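Local structure of CopN (Chlamydia pneumoniae, 4NRH) at residues Ser24-Ser27 with Glu28-Gly31; Leu63-Thr66 with Ala67-Leu71; Ala89-Thr92 with His93-Phe97; Leu162-Gly165 with Met166-Leu170. The protein probably acts as a type III secretion gatekeeper that, together with its chaperone Scc3, directs the secretion of translocator proteins. All coordinates share one frame; numbering follows the deposited sequence.

Contacts 1, 2 and 3 follow one another as neighbours within the HrpJ-like domain. Contact 1 carries the sodium ion, and its loop lies against the start of contact 2, about 12 Å away between centres: Asn26 ND2 is 3.5 Å from Leu63 CD1, and the Leu63 side chain is about 8 Å from the metal. Contacts 2 and 3, on successive helices with centres about 11 Å apart, are joined by a salt bridge between Asp69 OD1 and Arg90 NH1 (2.8 Å) and a probable hydrogen bond between Gln64 OE1 and His93 NE2 (2.9 Å). Contact 4 stands apart, its centre about 22 to 24 Å from those of the other three, and it borders the bound chaperone.

Contact 1 of 4, residues Ser24-Ser27 with Glu28-Gly31; sequences SGNS and EISG. With NA (sodium ion), chain E.
With chi1 at -170°, Asn26 swings CG away from its own nitrogen and forward along the chain, which carries OD1 to the backbone of Glu28. Glu28 N donates to Asn26 OD1 over 3.0 Å with an N-H...O angle of 159°, and the donor stands 23° off the amide's carbonyl plane. Asn26 OD1 also comes within 3.6 Å of Glu28 CB, so the amide oxygen rests on the start of that side chain as well as on its N-H. Ile29 packs on the amide too, its CG2 methyl 3.9 Å from Asn26 CG. A second donor, Gln112 NE2, reaches both Asn26 OD1, which is thus gripped from two residues, and Glu28 OE2, which also has a salt bridge with Arg126.

The same bend brings two main-chain oxygens together. Asn26 O and Ile29 O are 2.9 Å apart, a spacing that would be unfavourable for two bare carbonyls but is explained by the cation they share: sodium lies 2.4 Å from Asn26 O and 2.5 Å from Ile29 O. Ala23 O supplies the third protein ligand and three waters complete the set. One of these waters also donates to Ser24 O at 3.0 Å, linking Ser24 to the metal through water. Farther along, Ser30 takes the N-cap position of helix 31-40. The geometry is that of an Asx turn laid over a type I beta turn (Asn26 to Ile29), forming an interhelical loop with a sodium site built from main-chain carbonyls.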
ATOM      1  N   SER A  24      32.871  -4.464  13.162  1.00 34.88           N
ATOM      2  CA  SER A  24      32.977  -3.085  12.684  1.00 39.35           C
ATOM      3  C   SER A  24      31.627  -2.402  12.455  1.00 41.85           C
ATOM      4  O   SER A  24      31.409  -1.280  12.912  1.00 47.12           O
ATOM      5  CB  SER A  24      33.788  -3.040  11.388  1.00 35.51           C
ATOM      6  OG  SER A  24      33.938  -1.706  10.932  1.00 48.91           O
ATOM      7  N   GLY A  25      30.726  -3.077  11.749  1.00 38.70           N
ATOM      8  CA  GLY A  25      29.414  -2.519  11.469  1.00 46.85           C
ATOM      9  C   GLY A  25      28.316  -3.113  12.329  1.00 46.68           C
ATOM     10  O   GLY A  25      27.132  -2.902  12.069  1.00 38.79           O
ATOM     11  N   ASN A  26      28.709  -3.857  13.357  1.00 41.83           N
ATOM     12  CA  ASN A  26      27.754  -4.540  14.220  1.00 37.50           C
ATOM     13  C   ASN A  26      27.749  -3.908  15.611  1.00 38.09           C
ATOM     14  O   ASN A  26      28.704  -4.060  16.372  1.00 39.01           O
ATOM     15  CB  ASN A  26      28.094  -6.031  14.303  1.00 38.02           C
ATOM     16  CG  ASN A  26      27.006  -6.854  14.976  1.00 40.86           C
ATOM     17  OD1 ASN A  26      26.255  -6.361  15.816  1.00 38.04           O
ATOM     18  ND2 ASN A  26      26.934  -8.129  14.614  1.00 37.04           N
ATOM     19  N   SER A  27      26.671  -3.205  15.939  1.00 25.88           N
ATOM     20  CA  SER A  27      26.604  -2.440  17.183  1.00 31.98           C
ATOM     21  C   SER A  27      26.283  -3.290  18.412  1.00 37.47           C
ATOM     22  O   SER A  27      26.236  -2.773  19.528  1.00 41.84           O
ATOM     23  CB  SER A  27      25.565  -1.325  17.054  1.00 32.97           C
ATOM     24  OG  SER A  27      24.266  -1.860  16.866  1.00 46.56           O
ATOM     25  N   GLU A  28      26.063  -4.586  18.216  1.00 33.63           N
ATOM     26  CA  GLU A  28      25.736  -5.462  19.339  1.00 38.75           C
ATOM     27  C   GLU A  28      26.898  -6.357  19.764  1.00 43.52           C
ATOM     28  O   GLU A  28      26.752  -7.184  20.664  1.00 36.13           O
ATOM     29  CB  GLU A  28      24.517  -6.327  19.006  1.00 34.34           C
ATOM     30  CG  GLU A  28      23.208  -5.559  18.957  1.00 37.58           C
ATOM     31  CD  GLU A  28      22.031  -6.439  18.588  1.00 43.74           C
ATOM     32  OE1 GLU A  28      21.424  -7.033  19.504  1.00 38.32           O
ATOM     33  OE2 GLU A  28      21.713  -6.539  17.384  1.00 41.64           O
ATOM     34  N   ILE A  29      28.051  -6.194  19.122  1.00 36.75           N
ATOM     35  CA  ILE A  29      29.234  -6.952  19.514  1.00 44.16           C
ATOM     36  C   ILE A  29      30.520  -6.217  19.140  1.00 41.05           C
ATOM     37  O   ILE A  29      30.550  -5.428  18.193  1.00 37.95           O
ATOM     38  CB  ILE A  29      29.230  -8.366  18.882  1.00 42.30           C
ATOM     39  CG1 ILE A  29      30.077  -9.331  19.715  1.00 43.13           C
ATOM     40  CG2 ILE A  29      29.705  -8.321  17.437  1.00 32.06           C
ATOM     41  CD1 ILE A  29      29.750 -10.787  19.481  1.00 43.73           C
ATOM     42  N   SER A  30      31.574  -6.461  19.913  1.00 32.95           N
ATOM     43  CA  SER A  30      32.867  -5.831  19.678  1.00 31.89           C
ATOM     44  C   SER A  30      33.931  -6.879  19.370  1.00 34.69           C
ATOM     45  O   SER A  30      33.756  -8.058  19.674  1.00 38.15           O
ATOM     46  CB  SER A  30      33.285  -4.995  20.889  1.00 38.81           C
ATOM     47  OG  SER A  30      33.551  -5.821  22.010  1.00 36.54           O
ATOM     48  N   GLY A  31      35.027  -6.444  18.757  1.00 36.71           N
ATOM     49  CA  GLY A  31      36.134  -7.331  18.450  1.00 31.28           C
ATOM     50  C   GLY A  31      36.737  -7.909  19.715  1.00 39.28           C
ATOM     51  O   GLY A  31      37.185  -9.056  19.739  1.00 34.43           O
TER
HETATM   52 NA    NA E 401      30.802  -3.169  17.093  1.00 42.03          NA
HETATM   53  O   HOH W   1      30.044  -1.142  15.575  1.00 35.82           O
HETATM   54  O   HOH W   2      33.016  -2.865  17.490  1.00 46.03           O
HETATM   55  O   HOH W   3      29.879  -2.363  19.654  1.00 52.48           O

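Contact 2 of 4, residues Leu63-Thr66 with Ala67-Leu71; sequences LQST and ALDYL
Asp69 lies back along the preceding turn of helix 61-74, against Ser65 and Thr66. Asp69 CB sits 3.4 Å from Thr66 O. A chi1 of -66° then sets CG beside the residue's own nitrogen, aimed back down the helix, and brings Asp69 CG to 3.2 Å from Ser65 O. At the tip, Asp69 OD2 lies 3.1 Å from Ser65 O; both are acceptors, so this is proximity without a bond. What holds the carboxylate there is cationic: Lys105 NZ forms a salt bridge with OD2 and a hydrogen bond with Ser65 OG, while Arg90 takes OD1.

Beneath the side chain the ordinary helical ladder persists. Asp69 N donates to Ser65 O over 3.2 Å, the longest of the four rungs across this join, whereas Ala67 N to Leu63 O is the shortest at 2.8 Å. On another flank, Leu68 CG rests 3.4 Å from Gln64 O, and Ala67 packs on Leu34 and Leu37 of helix 31-40. The close approach of two oxygens, carboxylate and carbonyl, would probably carry an electrostatic cost that the adjoining lysine and arginine charges would offset, consistent with an ionised Asp69.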
ATOM      1  N   LEU A  63      23.617 -13.287  17.519  1.00 27.38           N
ATOM      2  CA  LEU A  63      25.012 -12.930  17.755  1.00 36.23           C
ATOM      3  C   LEU A  63      25.841 -14.175  18.068  1.00 40.40           C
ATOM      4  O   LEU A  63      27.024 -14.239  17.735  1.00 42.79           O
ATOM      5  CB  LEU A  63      25.130 -11.907  18.889  1.00 34.78           C
ATOM      6  CG  LEU A  63      24.915 -10.432  18.532  1.00 32.51           C
ATOM      7  CD1 LEU A  63      25.876 -10.005  17.430  1.00 26.73           C
ATOM      8  CD2 LEU A  63      23.475 -10.143  18.135  1.00 29.66           C
ATOM      9  N   GLN A  64      25.218 -15.154  18.719  1.00 34.43           N
ATOM     10  CA  GLN A  64      25.858 -16.446  18.948  1.00 32.96           C
ATOM     11  C   GLN A  64      26.223 -17.085  17.614  1.00 40.10           C
ATOM     12  O   GLN A  64      27.319 -17.620  17.442  1.00 33.84           O
ATOM     13  CB  GLN A  64      24.945 -17.386  19.739  1.00 30.31           C
ATOM     14  CG  GLN A  64      24.636 -16.934  21.155  1.00 37.50           C
ATOM     15  CD  GLN A  64      23.617 -17.825  21.838  1.00 41.62           C
ATOM     16  OE1 GLN A  64      23.145 -18.803  21.259  1.00 43.74           O
ATOM     17  NE2 GLN A  64      23.271 -17.489  23.076  1.00 38.29           N
ATOM     18  N   SER A  65      25.283 -17.022  16.673  1.00 35.74           N
ATOM     19  CA  SER A  65      25.478 -17.570  15.337  1.00 36.27           C
ATOM     20  C   SER A  65      26.556 -16.796  14.588  1.00 40.48           C
ATOM     21  O   SER A  65      27.327 -17.370  13.819  1.00 42.42           O
ATOM     22  CB  SER A  65      24.164 -17.545  14.552  1.00 31.52           C
ATOM     23  OG  SER A  65      24.320 -18.139  13.277  1.00 37.70           O
ATOM     24  N   THR A  66      26.600 -15.486  14.818  1.00 34.58           N
ATOM     25  CA  THR A  66      27.613 -14.632  14.213  1.00 35.94           C
ATOM     26  C   THR A  66      28.999 -14.955  14.766  1.00 34.43           C
ATOM     27  O   THR A  66      29.969 -15.061  14.013  1.00 31.31           O
ATOM     28  CB  THR A  66      27.306 -13.139  14.452  1.00 37.62           C
ATOM     29  OG1 THR A  66      26.060 -12.799  13.831  1.00 40.05           O
ATOM     30  CG2 THR A  66      28.412 -12.263  13.881  1.00 27.70           C
ATOM     31  N   ALA A  67      29.079 -15.112  16.085  1.00 30.85           N
ATOM     32  CA  ALA A  67      30.335 -15.433  16.754  1.00 31.49           C
ATOM     33  C   ALA A  67      30.892 -16.773  16.281  1.00 31.55           C
ATOM     34  O   ALA A  67      32.101 -16.926  16.106  1.00 41.13           O
ATOM     35  CB  ALA A  67      30.142 -15.444  18.267  1.00 26.24           C
ATOM     36  N   LEU A  68      30.002 -17.739  16.073  1.00 33.38           N
ATOM     37  CA  LEU A  68      30.393 -19.056  15.586  1.00 36.71           C
ATOM     38  C   LEU A  68      30.982 -18.984  14.180  1.00 40.27           C
ATOM     39  O   LEU A  68      31.960 -19.669  13.877  1.00 36.55           O
ATOM     40  CB  LEU A  68      29.201 -20.012  15.616  1.00 36.13           C
ATOM     41  CG  LEU A  68      28.927 -20.614  16.994  1.00 37.08           C
ATOM     42  CD1 LEU A  68      27.514 -21.160  17.075  1.00 37.48           C
ATOM     43  CD2 LEU A  68      29.947 -21.698  17.322  1.00 36.14           C
ATOM     44  N   ASP A  69      30.376 -18.169  13.320  1.00 32.45           N
ATOM     45  CA  ASP A  69      30.929 -17.917  11.991  1.00 35.19           C
ATOM     46  C   ASP A  69      32.355 -17.388  12.096  1.00 32.37           C
ATOM     47  O   ASP A  69      33.234 -17.790  11.335  1.00 33.12           O
ATOM     48  CB  ASP A  69      30.056 -16.928  11.212  1.00 37.80           C
ATOM     49  CG  ASP A  69      28.684 -17.485  10.892  1.00 36.41           C
ATOM     50  OD1 ASP A  69      28.559 -18.720  10.751  1.00 36.61           O
ATOM     51  OD2 ASP A  69      27.731 -16.689  10.775  1.00 40.07           O
ATOM     52  N   TYR A  70      32.573 -16.480  13.044  1.00 28.63           N
ATOM     53  CA  TYR A  70      33.889 -15.892  13.257  1.00 32.40           C
ATOM     54  C   TYR A  70      34.902 -16.928  13.739  1.00 30.46           C
ATOM     55  O   TYR A  70      36.027 -16.981  13.243  1.00 33.59           O
ATOM     56  CB  TYR A  70      33.812 -14.742  14.265  1.00 33.83           C
ATOM     57  CG  TYR A  70      35.136 -14.456  14.939  1.00 29.71           C
ATOM     58  CD1 TYR A  70      36.161 -13.819  14.253  1.00 31.44           C
ATOM     59  CD2 TYR A  70      35.365 -14.834  16.256  1.00 31.93           C
ATOM     60  CE1 TYR A  70      37.376 -13.563  14.859  1.00 35.12           C
ATOM     61  CE2 TYR A  70      36.577 -14.581  16.872  1.00 32.86           C
ATOM     62  CZ  TYR A  70      37.579 -13.944  16.168  1.00 34.28           C
ATOM     63  OH  TYR A  70      38.789 -13.688  16.773  1.00 33.29           O
ATOM     64  N   LEU A  71      34.494 -17.742  14.708  1.00 36.44           N
ATOM     65  CA  LEU A  71      35.376 -18.746  15.297  1.00 39.90           C
ATOM     66  C   LEU A  71      35.847 -19.757  14.257  1.00 42.37           C
ATOM     67  O   LEU A  71      37.025 -20.112  14.214  1.00 42.86           O
ATOM     68  CB  LEU A  71      34.671 -19.469  16.447  1.00 36.61           C
ATOM     69  CG  LEU A  71      34.391 -18.636  17.699  1.00 30.13           C
ATOM     70  CD1 LEU A  71      33.558 -19.431  18.695  1.00 27.81           C
ATOM     71  CD2 LEU A  71      35.690 -18.167  18.333  1.00 23.39           C
TER

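Contact 3 of 4, residues Ala89-Thr92 with His93-Phe97; sequences ARNT and HTEQF
His93 anchors the packed flank of this contact, one turn after Ala89 on the alpha-helix 80-97. His93 CB fits against two carbonyls of the previous turn, 3.4 Å from Arg90 O and 3.5 Å from Ala89 O, while His93 N donates to Ala89 O over 3.0 Å. The imidazole swings off the helix at chi1 -174° and reaches in among neighbouring helices: the His93 side chain is touched by Ser65 and Leu68 of helix 61-74, Leu51 of helix 47-57 and Ala101 of helix 99-105, and Gln64 holds NE2. One turn on, Phe97 CD2 lies over one face of the His93 ring, 3.3 Å above its plane and offset toward the rim. His93 is buried, which marks this side as the tight one.

Thr94 lies between the two sides, packing on Ile102 of helix 99-105; Thr94 OG1 is 3.2 Å from Arg90 O, a possible additional bond to a carbonyl already taken by Thr94 N. The solvent side is looser. Asn91, Glu95 and Gln96 are exposed, and the main-chain rungs continue there, as in Gln96 N to Thr92 O at 2.8 Å. Asn91 and Glu95 meet across one turn with their amide and carboxylate planes 82° apart, almost perpendicular. Their link is a weak hydrogen bond: Asn91 ND2 to Glu95 OE2 is short, at 2.7 Å, yet the angle at the proton is only 126°. Glu95 OE2 is also 3.4 Å from Asn91 OD1, and as both are acceptors this is no bond.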
ATOM      1  N   ALA A  89      30.041 -27.785  15.985  1.00 41.13           N
ATOM      2  CA  ALA A  89      29.345 -26.991  16.993  1.00 38.20           C
ATOM      3  C   ALA A  89      28.417 -25.956  16.362  1.00 37.27           C
ATOM      4  O   ALA A  89      27.286 -25.775  16.813  1.00 37.78           O
ATOM      5  CB  ALA A  89      30.348 -26.307  17.909  1.00 34.03           C
ATOM      6  N   ARG A  90      28.900 -25.279  15.325  1.00 37.64           N
ATOM      7  CA  ARG A  90      28.087 -24.296  14.617  1.00 35.39           C
ATOM      8  C   ARG A  90      26.875 -24.960  13.969  1.00 41.30           C
ATOM      9  O   ARG A  90      25.767 -24.425  14.008  1.00 48.21           O
ATOM     10  CB  ARG A  90      28.914 -23.559  13.560  1.00 30.55           C
ATOM     11  CG  ARG A  90      28.080 -22.634  12.682  1.00 34.47           C
ATOM     12  CD  ARG A  90      28.942 -21.766  11.779  1.00 30.99           C
ATOM     13  NE  ARG A  90      29.595 -22.534  10.724  1.00 56.16           N
ATOM     14  CZ  ARG A  90      29.905 -22.040   9.530  1.00 66.15           C
ATOM     15  NH1 ARG A  90      29.618 -20.778   9.239  1.00 62.17           N
ATOM     16  NH2 ARG A  90      30.499 -22.808   8.626  1.00 69.39           N
ATOM     17  N   ASN A  91      27.094 -26.130  13.375  1.00 46.55           N
ATOM     18  CA  ASN A  91      26.015 -26.888  12.749  1.00 51.29           C
ATOM     19  C   ASN A  91      24.943 -27.302  13.753  1.00 53.67           C
ATOM     20  O   ASN A  91      23.750 -27.252  13.454  1.00 42.97           O
ATOM     21  CB  ASN A  91      26.571 -28.127  12.047  1.00 53.97           C
ATOM     22  CG  ASN A  91      25.480 -29.007  11.473  1.00 70.47           C
ATOM     23  OD1 ASN A  91      24.796 -28.629  10.520  1.00 73.66           O
ATOM     24  ND2 ASN A  91      25.310 -30.191  12.049  1.00 74.51           N
ATOM     25  N   THR A  92      25.378 -27.715  14.939  1.00 50.70           N
ATOM     26  CA  THR A  92      24.454 -28.103  16.000  1.00 50.16           C
ATOM     27  C   THR A  92      23.644 -26.896  16.462  1.00 47.02           C
ATOM     28  O   THR A  92      22.437 -26.992  16.685  1.00 49.64           O
ATOM     29  CB  THR A  92      25.199 -28.717  17.203  1.00 45.84           C
ATOM     30  OG1 THR A  92      25.923 -29.877  16.777  1.00 49.26           O
ATOM     31  CG2 THR A  92      24.220 -29.109  18.297  1.00 42.60           C
ATOM     32  N   HIS A  93      24.321 -25.761  16.599  1.00 44.27           N
ATOM     33  CA  HIS A  93      23.678 -24.509  16.983  1.00 39.98           C
ATOM     34  C   HIS A  93      22.589 -24.114  15.991  1.00 44.44           C
ATOM     35  O   HIS A  93      21.470 -23.777  16.383  1.00 47.38           O
ATOM     36  CB  HIS A  93      24.715 -23.392  17.094  1.00 31.39           C
ATOM     37  CG  HIS A  93      24.162 -22.101  17.616  1.00 41.22           C
ATOM     38  ND1 HIS A  93      23.659 -21.120  16.788  1.00 42.62           N
ATOM     39  CD2 HIS A  93      24.040 -21.630  18.878  1.00 43.32           C
ATOM     40  CE1 HIS A  93      23.248 -20.101  17.521  1.00 41.67           C
ATOM     41  NE2 HIS A  93      23.466 -20.384  18.792  1.00 47.84           N
ATOM     42  N   THR A  94      22.931 -24.147  14.707  1.00 42.88           N
ATOM     43  CA  THR A  94      21.987 -23.824  13.644  1.00 39.75           C
ATOM     44  C   THR A  94      20.801 -24.785  13.656  1.00 45.98           C
ATOM     45  O   THR A  94      19.659 -24.379  13.446  1.00 47.50           O
ATOM     46  CB  THR A  94      22.671 -23.864  12.260  1.00 49.50           C
ATOM     47  OG1 THR A  94      23.657 -22.828  12.184  1.00 43.89           O
ATOM     48  CG2 THR A  94      21.655 -23.673  11.142  1.00 35.98           C
ATOM     49  N   GLU A  95      21.076 -26.058  13.919  1.00 46.16           N
ATOM     50  CA  GLU A  95      20.028 -27.071  13.987  1.00 57.95           C
ATOM     51  C   GLU A  95      19.110 -26.845  15.184  1.00 55.77           C
ATOM     52  O   GLU A  95      17.892 -26.989  15.082  1.00 58.08           O
ATOM     53  CB  GLU A  95      20.639 -28.473  14.058  1.00 63.53           C
ATOM     54  CG  GLU A  95      20.970 -29.085  12.708  1.00 72.36           C
ATOM     55  CD  GLU A  95      21.680 -30.420  12.839  1.00 90.54           C
ATOM     56  OE1 GLU A  95      21.297 -31.214  13.724  1.00 96.93           O
ATOM     57  OE2 GLU A  95      22.619 -30.675  12.056  1.00 96.30           O
ATOM     58  N   GLN A  96      19.707 -26.493  16.317  1.00 53.36           N
ATOM     59  CA  GLN A  96      18.963 -26.296  17.556  1.00 56.25           C
ATOM     60  C   GLN A  96      18.068 -25.057  17.524  1.00 51.30           C
ATOM     61  O   GLN A  96      16.884 -25.129  17.852  1.00 52.19           O
ATOM     62  CB  GLN A  96      19.933 -26.205  18.737  1.00 54.42           C
ATOM     63  CG  GLN A  96      19.292 -25.766  20.043  1.00 66.72           C
ATOM     64  CD  GLN A  96      20.302 -25.627  21.166  1.00 76.76           C
ATOM     65  OE1 GLN A  96      21.441 -26.085  21.054  1.00 77.81           O
ATOM     66  NE2 GLN A  96      19.889 -24.994  22.258  1.00 73.74           N
ATOM     67  N   PHE A  97      18.635 -23.923  17.126  1.00 47.25           N
ATOM     68  CA  PHE A  97      17.910 -22.655  17.157  1.00 43.90           C
ATOM     69  C   PHE A  97      17.135 -22.389  15.870  1.00 51.35           C
ATOM     70  O   PHE A  97      16.097 -21.725  15.888  1.00 57.31           O
ATOM     71  CB  PHE A  97      18.876 -21.502  17.429  1.00 40.99           C
ATOM     72  CG  PHE A  97      19.375 -21.454  18.844  1.00 51.52           C
ATOM     73  CD1 PHE A  97      18.635 -20.826  19.833  1.00 55.14           C
ATOM     74  CD2 PHE A  97      20.581 -22.043  19.190  1.00 52.35           C
ATOM     75  CE1 PHE A  97      19.090 -20.781  21.138  1.00 56.80           C
ATOM     76  CE2 PHE A  97      21.041 -22.002  20.494  1.00 52.37           C
ATOM     77  CZ  PHE A  97      20.295 -21.370  21.468  1.00 54.24           C
TER

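Contact 4 of 4, residues Leu162-Gly165 with Met166-Leu170; sequences LMKG and MATGL. Unlike the reference sequence in segment 166-170: Gly169 (reference Glu).
Thr168 doubles the helical bond to Lys164. Thr168 N donates to Lys164 O over 3.1 Å and Thr168 OG1 donates to the same oxygen over 3.0 Å, the two donors arriving from opposite faces of the carbonyl plane. The hydroxyl gets there because chi1, at -62°, sets OG1 beside the residue's own nitrogen, facing the previous turn, with CG2 anti to that nitrogen. One carbonyl therefore satisfies both polar groups of the threonine.

On the buried flank two methionines meet obliquely, Met163 SD lying 3.7 Å from Met166 CE. Met166 runs extended through chi2 and then bends at chi3 (-52°), which curls its methyl back over the preceding turn until Met166 CE is 3.2 Å from Leu162 O; Met166 CG is similarly close to that oxygen, at 3.3 Å. All of this is built on a regular alpha-helix, 152-172, whose rungs include Met166 N to Leu162 O and Gly169 N to Gly165 O, the latter 2.9 Å long. Gly169 departs from the reference sequence, which has glutamate there.

Farther out, neighbouring helices pack on the methionines. Met166 touches Leu185 and Thr189 of helix 179-215 and Tyr129 and Thr133 of helix 122-133, and Tyr129 also touches Leu162. Met163 bends at chi2 and chi3, packs on Thr189, and reaches Asp24 of the chaperone chain bound to CopN.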
ATOM      1  N   LEU A 162       9.632  -3.903   8.962  1.00 30.09           N
ATOM      2  CA  LEU A 162       9.015  -5.171   8.598  1.00 26.70           C
ATOM      3  C   LEU A 162       9.071  -5.390   7.090  1.00 33.25           C
ATOM      4  O   LEU A 162       9.375  -6.488   6.625  1.00 35.22           O
ATOM      5  CB  LEU A 162       7.565  -5.219   9.085  1.00 24.50           C
ATOM      6  CG  LEU A 162       7.357  -5.282  10.599  1.00 30.99           C
ATOM      7  CD1 LEU A 162       5.874  -5.350  10.936  1.00 28.68           C
ATOM      8  CD2 LEU A 162       8.104  -6.463  11.203  1.00 24.83           C
ATOM      9  N   MET A 163       8.777  -4.335   6.333  1.00 30.54           N
ATOM     10  CA  MET A 163       8.819  -4.390   4.875  1.00 36.13           C
ATOM     11  C   MET A 163      10.238  -4.633   4.374  1.00 38.74           C
ATOM     12  O   MET A 163      10.452  -5.401   3.437  1.00 41.61           O
ATOM     13  CB  MET A 163       8.268  -3.099   4.271  1.00 34.53           C
ATOM     14  CG  MET A 163       6.781  -2.892   4.493  1.00 45.22           C
ATOM     15  SD  MET A 163       5.778  -4.071   3.568  1.00 42.39           S
ATOM     16  CE  MET A 163       6.190  -3.617   1.885  1.00 34.02           C
ATOM     17  N   LYS A 164      11.202  -3.968   5.004  1.00 33.97           N
ATOM     18  CA  LYS A 164      12.604  -4.106   4.629  1.00 37.74           C
ATOM     19  C   LYS A 164      13.091  -5.533   4.872  1.00 36.17           C
ATOM     20  O   LYS A 164      13.800  -6.109   4.045  1.00 37.30           O
ATOM     21  CB  LYS A 164      13.466  -3.109   5.406  1.00 34.52           C
ATOM     22  CG  LYS A 164      14.964  -3.309   5.238  1.00 39.05           C
ATOM     23  CD  LYS A 164      15.418  -2.932   3.838  1.00 43.77           C
ATOM     24  CE  LYS A 164      16.922  -3.084   3.685  1.00 49.50           C
ATOM     25  NZ  LYS A 164      17.381  -2.705   2.321  1.00 58.28           N
ATOM     26  N   GLY A 165      12.703  -6.094   6.014  1.00 29.88           N
ATOM     27  CA  GLY A 165      13.044  -7.462   6.353  1.00 36.97           C
ATOM     28  C   GLY A 165      12.446  -8.472   5.392  1.00 41.64           C
ATOM     29  O   GLY A 165      13.117  -9.418   4.980  1.00 46.53           O
ATOM     30  N   MET A 166      11.179  -8.274   5.037  1.00 33.00           N
ATOM     31  CA  MET A 166      10.479  -9.200   4.154  1.00 31.19           C
ATOM     32  C   MET A 166      11.016  -9.107   2.729  1.00 40.50           C
ATOM     33  O   MET A 166      11.069 -10.105   2.010  1.00 42.07           O
ATOM     34  CB  MET A 166       8.972  -8.935   4.177  1.00 32.29           C
ATOM     35  CG  MET A 166       8.288  -9.418   5.450  1.00 26.17           C
ATOM     36  SD  MET A 166       6.531  -9.019   5.541  1.00 45.76           S
ATOM     37  CE  MET A 166       6.565  -7.265   5.196  1.00 37.61           C
ATOM     38  N   ALA A 167      11.406  -7.902   2.326  1.00 31.66           N
ATOM     39  CA  ALA A 167      12.034  -7.699   1.025  1.00 35.19           C
ATOM     40  C   ALA A 167      13.350  -8.466   0.955  1.00 45.08           C
ATOM     41  O   ALA A 167      13.712  -9.009  -0.088  1.00 54.01           O
ATOM     42  CB  ALA A 167      12.263  -6.220   0.765  1.00 36.07           C
ATOM     43  N   THR A 168      14.062  -8.497   2.077  1.00 43.50           N
ATOM     44  CA  THR A 168      15.308  -9.244   2.183  1.00 50.26           C
ATOM     45  C   THR A 168      15.022 -10.740   2.097  1.00 43.13           C
ATOM     46  O   THR A 168      15.751 -11.488   1.446  1.00 52.14           O
ATOM     47  CB  THR A 168      16.048  -8.929   3.499  1.00 53.26           C
ATOM     48  OG1 THR A 168      16.402  -7.541   3.531  1.00 54.04           O
ATOM     49  CG2 THR A 168      17.311  -9.772   3.626  1.00 60.07           C
ATOM     50  N   GLY A 169      13.946 -11.163   2.754  1.00 44.44           N
ATOM     51  CA  GLY A 169      13.540 -12.556   2.753  1.00 48.25           C
ATOM     52  C   GLY A 169      13.140 -13.070   1.382  1.00 57.32           C
ATOM     53  O   GLY A 169      13.227 -14.267   1.115  1.00 60.61           O
ATOM     54  N   LEU A 170      12.694 -12.167   0.513  1.00 55.96           N
ATOM     55  CA  LEU A 170      12.293 -12.542  -0.839  1.00 65.26           C
ATOM     56  C   LEU A 170      13.502 -12.851  -1.714  1.00 69.15           C
ATOM     57  O   LEU A 170      13.461 -13.757  -2.546  1.00 71.22           O
ATOM     58  CB  LEU A 170      11.457 -11.435  -1.484  1.00 66.28           C
ATOM     59  CG  LEU A 170       9.952 -11.450  -1.216  1.00 61.66           C
ATOM     60  CD1 LEU A 170       9.264 -10.354  -2.014  1.00 62.23           C
ATOM     61  CD2 LEU A 170       9.357 -12.811  -1.547  1.00 58.37           C
TER